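Local coordinates for protein putative 6-phosphogluconolactonase (Neisseria gonorrhoeae, PDB 3LHI) that probably hydrolyses 6-phosphogluconolactone to 6-phosphogluconate, the second step in the oxidative stage of the pentose phosphate pathway, at residues Asp105-Thr108 with Glu109-His113; Gln150-Thr153 with Ala154-Gly157; Leu219-Gln222 with Gly223-Cys226. All blocks are in the same frame, centred on the assembly; numbering follows the deposited sequence.

Contact 1. Residues Asp105-Thr108 with Glu109-His113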
loop_
_atom_site.group_PDB
_atom_site.type_symbol
_atom_site.label_atom_id
_atom_site.label_comp_id
_atom_site.label_asym_id
_atom_site.label_seq_id
_atom_site.Cartn_x
_atom_site.Cartn_y
_atom_site.Cartn_z
ATOM N N ASP A 105 -11.700 -10.430 -10.805
ATOM C CA ASP A 105 -11.795 -11.870 -10.552
ATOM C C ASP A 105 -12.264 -12.614 -11.805
ATOM O O ASP A 105 -13.087 -12.092 -12.569
ATOM C CB ASP A 105 -12.783 -12.168 -9.425
ATOM C CG ASP A 105 -12.317 -11.707 -8.063
ATOM O OD1 ASP A 105 -11.078 -11.704 -7.820
ATOM O OD2 ASP A 105 -13.213 -11.403 -7.251
ATOM N N GLY A 106 -11.762 -13.824 -11.986
ATOM C CA GLY A 106 -12.216 -14.686 -13.068
ATOM C C GLY A 106 -11.496 -14.531 -14.377
ATOM O O GLY A 106 -11.738 -15.283 -15.316
ATOM N N LYS A 107 -10.606 -13.565 -14.454
ATOM C CA LYS A 107 -9.804 -13.368 -15.634
ATOM C C LYS A 107 -8.497 -14.129 -15.564
ATOM O O LYS A 107 -7.790 -14.071 -14.563
ATOM C CB LYS A 107 -9.531 -11.876 -15.830
ATOM C CG LYS A 107 -10.780 -11.040 -15.973
ATOM C CD LYS A 107 -11.569 -11.358 -17.253
ATOM C CE LYS A 107 -12.705 -10.368 -17.433
ATOM N NZ LYS A 107 -13.704 -10.863 -18.368
ATOM N N THR A 108 -8.169 -14.857 -16.623
ATOM C CA THR A 108 -6.954 -15.639 -16.664
ATOM C C THR A 108 -5.821 -14.792 -17.287
ATOM O O THR A 108 -6.081 -13.668 -17.725
ATOM C CB THR A 108 -7.227 -16.958 -17.415
ATOM O OG1 THR A 108 -7.512 -16.683 -18.789
ATOM C CG2 THR A 108 -8.463 -17.670 -16.804
ATOM N N GLU A 109 -4.570 -15.274 -17.285
ATOM C CA GLU A 109 -3.410 -14.488 -17.731
ATOM C C GLU A 109 -3.569 -13.890 -19.108
ATOM O O GLU A 109 -3.191 -12.751 -19.341
ATOM C CB GLU A 109 -2.070 -15.257 -17.781
ATOM C CG GLU A 109 -1.435 -15.564 -16.460
ATOM C CD GLU A 109 -1.968 -16.817 -15.792
ATOM O OE1 GLU A 109 -3.020 -17.409 -16.289
ATOM O OE2 GLU A 109 -1.300 -17.192 -14.772
ATOM N N THR A 110 -4.094 -14.667 -20.052
ATOM C CA THR A 110 -4.240 -14.120 -21.423
ATOM C C THR A 110 -5.370 -13.124 -21.576
ATOM O O THR A 110 -5.481 -12.498 -22.619
ATOM C CB THR A 110 -4.365 -15.225 -22.484
ATOM O OG1 THR A 110 -5.543 -15.995 -22.245
ATOM C CG2 THR A 110 -3.099 -16.119 -22.446
ATOM N N GLU A 111 -6.203 -12.958 -20.534
ATOM C CA GLU A 111 -7.260 -11.973 -20.518
ATOM C C GLU A 111 -6.881 -10.675 -19.824
ATOM O O GLU A 111 -7.694 -9.766 -19.756
ATOM C CB GLU A 111 -8.506 -12.516 -19.861
ATOM C CG GLU A 111 -9.063 -13.751 -20.600
ATOM C CD GLU A 111 -10.274 -14.413 -19.908
ATOM O OE1 GLU A 111 -10.257 -14.692 -18.684
ATOM O OE2 GLU A 111 -11.267 -14.671 -20.584
ATOM N N LEU A 112 -5.658 -10.587 -19.311
ATOM C CA LEU A 112 -5.253 -9.469 -18.493
ATOM C C LEU A 112 -4.245 -8.707 -19.329
ATOM O O LEU A 112 -3.131 -9.200 -19.610
ATOM C CB LEU A 112 -4.625 -9.950 -17.179
ATOM C CG LEU A 112 -5.621 -10.533 -16.174
ATOM C CD1 LEU A 112 -4.831 -11.177 -14.986
ATOM C CD2 LEU A 112 -6.654 -9.513 -15.685
ATOM N N HIS A 113 -4.681 -7.592 -19.851
ATOM C CA HIS A 113 -3.832 -6.687 -20.592
ATOM C C HIS A 113 -3.673 -5.408 -19.792
ATOM O O HIS A 113 -4.668 -4.832 -19.421
ATOM C CB HIS A 113 -4.478 -6.363 -21.931
ATOM C CG HIS A 113 -4.887 -7.569 -22.696
ATOM N ND1 HIS A 113 -3.978 -8.402 -23.302
ATOM C CD2 HIS A 113 -6.098 -8.153 -22.836
ATOM C CE1 HIS A 113 -4.621 -9.417 -23.849
ATOM N NE2 HIS A 113 -5.911 -9.297 -23.569
#
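E109 follows T108 at the start of a short 3-10 segment, residues 109-111, in the surface loop between strand 98-99 and helix 114-124. E109 CB lies 3.8 Å from T108 C, while the rest of the glutamate chain bends off at chi2 and settles against P74 and H77, in another loop of the same chain. E111 carries most of the contact. Its backbone N donates to T108 O at 2.9 Å, which closes the turn over three residues. Its side chain then folds back over the start of the same turn: CG is anti to the carbonyl carbon (chi1 -61°), the chain runs extended beyond it, and OE1 reaches T108 N at 2.9 Å. That bond is nearly straight, 167° at the hydrogen, and uses the anti lone pair of OE1. The exchange is reciprocal: the E111 carboxylate takes the T108 N-H, and the T108 carbonyl takes the E111 N-H. OE1 of E111 also comes within 3.4 Å of K107 CA, and the K107 side chain crosses the glutamate at about a right angle. L112 ends the contact on the apolar side. Its CD2 packs on K107 CB at 3.7 Å and its CG lies 3.5 Å from T108 O, with P74 and V103 touching the same leucine. The two bonds between T108 and E111 thus join main chain and carboxylate into one ring. The donated N-H, together with K107 NZ at 5.0 Å from E111 OE2, would be expected to favour the ionised carboxylate, although the lysine and glutamate make no salt bridge.

Contact 2. Residues Gln150-Thr153 with Ala154-Gly157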
loop_
_atom_site.group_PDB
_atom_site.type_symbol
_atom_site.label_atom_id
_atom_site.label_comp_id
_atom_site.label_asym_id
_atom_site.label_seq_id
_atom_site.Cartn_x
_atom_site.Cartn_y
_atom_site.Cartn_z
ATOM N N GLN A 150 8.007 3.605 -16.825
ATOM C CA GLN A 150 6.859 4.439 -16.527
ATOM C C GLN A 150 7.075 5.341 -15.293
ATOM O O GLN A 150 6.143 5.967 -14.813
ATOM C CB GLN A 150 5.582 3.603 -16.375
ATOM C CG GLN A 150 5.380 2.588 -17.487
ATOM C CD GLN A 150 5.983 1.218 -17.188
ATOM O OE1 GLN A 150 6.874 1.090 -16.332
ATOM N NE2 GLN A 150 5.494 0.194 -17.881
ATOM N N PHE A 151 8.301 5.421 -14.782
ATOM C CA PHE A 151 8.572 6.196 -13.566
ATOM C C PHE A 151 8.156 7.643 -13.699
ATOM O O PHE A 151 7.530 8.189 -12.798
ATOM C CB PHE A 151 10.049 6.103 -13.195
ATOM C CG PHE A 151 10.389 6.628 -11.864
ATOM C CD1 PHE A 151 10.676 7.982 -11.634
ATOM C CD2 PHE A 151 10.402 5.777 -10.787
ATOM C CE1 PHE A 151 10.962 8.434 -10.348
ATOM C CE2 PHE A 151 10.705 6.238 -9.558
ATOM C CZ PHE A 151 10.973 7.520 -9.300
ATOM N N GLN A 152 8.461 8.313 -14.812
ATOM C CA GLN A 152 8.051 9.705 -14.969
ATOM C C GLN A 152 6.539 9.870 -14.945
ATOM O O GLN A 152 6.041 10.859 -14.404
ATOM C CB GLN A 152 8.631 10.329 -16.252
ATOM C CG GLN A 152 10.168 10.499 -16.220
ATOM C CD GLN A 152 10.603 11.433 -15.176
ATOM O OE1 GLN A 152 11.378 11.073 -14.279
ATOM N NE2 GLN A 152 10.169 12.705 -15.300
ATOM N N THR A 153 5.799 8.929 -15.512
ATOM C CA THR A 153 4.323 8.955 -15.408
ATOM C C THR A 153 3.881 8.786 -13.949
ATOM O O THR A 153 2.997 9.506 -13.495
ATOM C CB THR A 153 3.669 7.908 -16.315
ATOM O OG1 THR A 153 4.034 8.170 -17.690
ATOM C CG2 THR A 153 2.132 7.878 -16.184
ATOM N N ALA A 154 4.519 7.906 -13.218
ATOM C CA ALA A 154 4.134 7.625 -11.838
ATOM C C ALA A 154 4.306 8.810 -10.944
ATOM O O ALA A 154 3.583 8.947 -9.958
ATOM C CB ALA A 154 4.928 6.398 -11.298
ATOM N N ILE A 155 5.275 9.677 -11.254
ATOM C CA ILE A 155 5.553 10.867 -10.444
ATOM C C ILE A 155 4.947 12.171 -10.976
ATOM O O ILE A 155 5.111 13.192 -10.337
ATOM C CB ILE A 155 7.052 11.036 -10.150
ATOM C CG1 ILE A 155 7.829 11.458 -11.406
ATOM C CG2 ILE A 155 7.647 9.773 -9.471
ATOM C CD1 ILE A 155 9.294 11.923 -11.128
ATOM N N ASP A 156 4.224 12.082 -12.098
ATOM C CA ASP A 156 3.577 13.239 -12.710
ATOM C C ASP A 156 2.148 13.397 -12.154
ATOM O O ASP A 156 1.206 12.818 -12.699
ATOM C CB ASP A 156 3.478 13.083 -14.227
ATOM C CG ASP A 156 2.900 14.344 -14.899
ATOM O OD1 ASP A 156 2.652 15.347 -14.167
ATOM O OD2 ASP A 156 2.686 14.282 -16.132
ATOM N N GLY A 157 2.011 14.243 -11.154
ATOM C CA GLY A 157 0.703 14.462 -10.518
ATOM C C GLY A 157 -0.153 15.558 -11.105
ATOM O O GLY A 157 -1.192 15.848 -10.566
HETATM O O HOH W 1 0.166 9.915 -13.541
#
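Q150 to I155 wind through a short alpha helix in which A154 N donates to Q150 O at 3.0 Å and I155 N to F151 O at 3.1 Å. Q150 is the N-cap residue, and helix 151-155 holds little more than one turn. Further along, D156 N bonds three residues back, to T153 O, at 3.2 Å. F151 and I155 stand one turn apart on the same flank and make the main apolar contact. With CG anti to the backbone N (chi1 -169°), the phenyl ring of F151 swings along the helix, and its CE1 meets I155 CG2 at 3.7 Å in an oblique approach. I155 CD1 touches both F151 CE1 and Q152 OE1, each at 3.9 Å. L217 of helix 215-219 touches both F151 and I155, and R211 makes a cation-pi contact with the phenyl ring. A154 is buried, and its CB touches F151 O and V164 of strand 163-166. D156 turns its carboxylate off to S158, where OD1 bonds to OG, while D156 CB sits 3.4 Å from Q152 O. A water lies 2.9 Å from T153 O and 3.2 Å from D156 O, linking the two carbonyls.

Contact 3. Residues Leu219-Gln222 with Gly223-Cys226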
loop_
_atom_site.group_PDB
_atom_site.type_symbol
_atom_site.label_atom_id
_atom_site.label_comp_id
_atom_site.label_asym_id
_atom_site.label_seq_id
_atom_site.Cartn_x
_atom_site.Cartn_y
_atom_site.Cartn_z
ATOM N N LEU A 219 8.747 10.396 1.537
ATOM C CA LEU A 219 9.260 10.885 2.825
ATOM C C LEU A 219 9.501 12.392 2.791
ATOM O O LEU A 219 9.268 13.094 3.785
ATOM C CB LEU A 219 10.561 10.153 3.211
ATOM C CG LEU A 219 10.441 8.658 3.480
ATOM C CD1 LEU A 219 11.846 8.059 3.714
ATOM C CD2 LEU A 219 9.530 8.379 4.677
ATOM N N ASN A 220 9.908 12.885 1.631
ATOM C CA ASN A 220 10.293 14.287 1.431
ATOM C C ASN A 220 9.215 15.159 0.757
ATOM O O ASN A 220 9.433 16.351 0.482
ATOM C CB ASN A 220 11.649 14.326 0.667
ATOM C CG ASN A 220 12.821 13.794 1.522
ATOM O OD1 ASN A 220 13.272 14.524 2.395
ATOM N ND2 ASN A 220 13.290 12.509 1.303
ATOM N N HIS A 221 8.030 14.609 0.549
ATOM C CA HIS A 221 6.966 15.319 -0.144
ATOM C C HIS A 221 6.313 16.304 0.824
ATOM O O HIS A 221 6.048 15.969 2.000
ATOM C CB HIS A 221 5.910 14.326 -0.627
ATOM C CG HIS A 221 4.995 14.838 -1.691
ATOM N ND1 HIS A 221 4.035 15.815 -1.457
ATOM C CD2 HIS A 221 4.866 14.484 -2.993
ATOM C CE1 HIS A 221 3.368 16.030 -2.582
ATOM N NE2 HIS A 221 3.864 15.247 -3.532
ATOM N N GLN A 222 6.042 17.512 0.325
ATOM C CA GLN A 222 5.323 18.521 1.117
ATOM C C GLN A 222 3.991 17.914 1.505
ATOM O O GLN A 222 3.294 17.266 0.687
ATOM C CB GLN A 222 5.121 19.828 0.320
ATOM C CG GLN A 222 4.558 21.012 1.162
ATOM C CD GLN A 222 3.052 20.968 1.423
ATOM O OE1 GLN A 222 2.253 20.492 0.585
ATOM N NE2 GLN A 222 2.650 21.502 2.583
ATOM N N GLY A 223 3.618 18.157 2.756
ATOM C CA GLY A 223 2.310 17.770 3.228
ATOM C C GLY A 223 2.177 16.336 3.644
ATOM O O GLY A 223 1.093 15.931 4.034
ATOM N N VAL A 224 3.259 15.551 3.545
ATOM C CA VAL A 224 3.214 14.128 3.905
ATOM C C VAL A 224 4.041 13.951 5.185
ATOM O O VAL A 224 5.203 14.386 5.280
ATOM C CB VAL A 224 3.759 13.188 2.791
ATOM C CG1 VAL A 224 3.580 11.691 3.156
ATOM C CG2 VAL A 224 3.110 13.511 1.478
ATOM N N ASN A 225 3.410 13.338 6.172
ATOM C CA ASN A 225 4.029 12.979 7.444
ATOM C C ASN A 225 3.842 11.484 7.675
ATOM O O ASN A 225 2.852 11.055 8.260
ATOM C CB ASN A 225 3.364 13.738 8.578
ATOM C CG ASN A 225 3.983 13.390 9.956
ATOM O OD1 ASN A 225 5.192 13.107 10.057
ATOM N ND2 ASN A 225 3.154 13.417 11.009
ATOM N N CYS A 226 4.805 10.688 7.212
ATOM C CA CYS A 226 4.708 9.225 7.293
ATOM C C CYS A 226 4.934 8.684 8.700
ATOM O O CYS A 226 5.956 9.004 9.344
ATOM C CB CYS A 226 5.740 8.528 6.394
ATOM S SG CYS A 226 5.511 8.710 4.676
HETATM O O HOH W 2 6.877 11.620 5.258
#
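A type II beta turn from H221 to V224 reverses the chain between helix 215-219 and strand 226-231, and the legs 219-222 and 223-226 run nearly antiparallel. V224 N closes the turn on H221 O at 3.2 Å. G223 fills the third position with phi 82°, the left-handed backbone conformation that a type II turn calls for there. The Q222 carbonyl is taken by a side chain: H221 ND1 donates to Q222 O at 2.7 Å, with 166° at the hydrogen and the acceptor exactly in the imidazole plane. H221 CG lies anti to the backbone N (chi1 -162°), and this lets the ring bend round over the turn to reach the next peptide. The bond fixes the rotation of the ring and puts the proton on ND1. On the inner side V224 CG2 packs 3.6 Å from H221 CB and approaches the ring obliquely, so the first and last residues of the turn meet through side chains as well as backbone. Further from the turn, a water spans the two legs, accepting from C226 N at 3.0 Å and lying 3.2 Å from L219 O. Beside it L219 CD2 comes 4.0 Å from C226 SG, a loose apolar approach, uncertain because C226 has two conformers. H221 and V224 rest on A184 of helix 180-184, V224 and C226 touch V218 of helix 215-219, L219 packs on F202 and A205 of helix 196-206, and C226 pairs through its backbone with V4 of strand 3-8, where the chain enters the sheet.

Overall arrangement
Along the chain the three contacts follow in series, contact 1, contact 2, then contact 3, all in the region shared with glucosamine-6-phosphate isomerases. Contacts 2 and 3 are neighbours, their centres about 17 Å apart and nearest atoms about 7 Å. L217 of helix 215-219 touches contact 2, and the same helix runs into contact 3; L180, which starts helix 180-184, bonds A154 by its backbone and is touched by the H221 side chain. Contact 1 lies across the chain's centre from contact 3, centres about 36 Å apart, and about 25 Å from contact 2. Contacts 2 and 3 thus share packing around helix 215-219, whereas contact 1 is a separate surface loop.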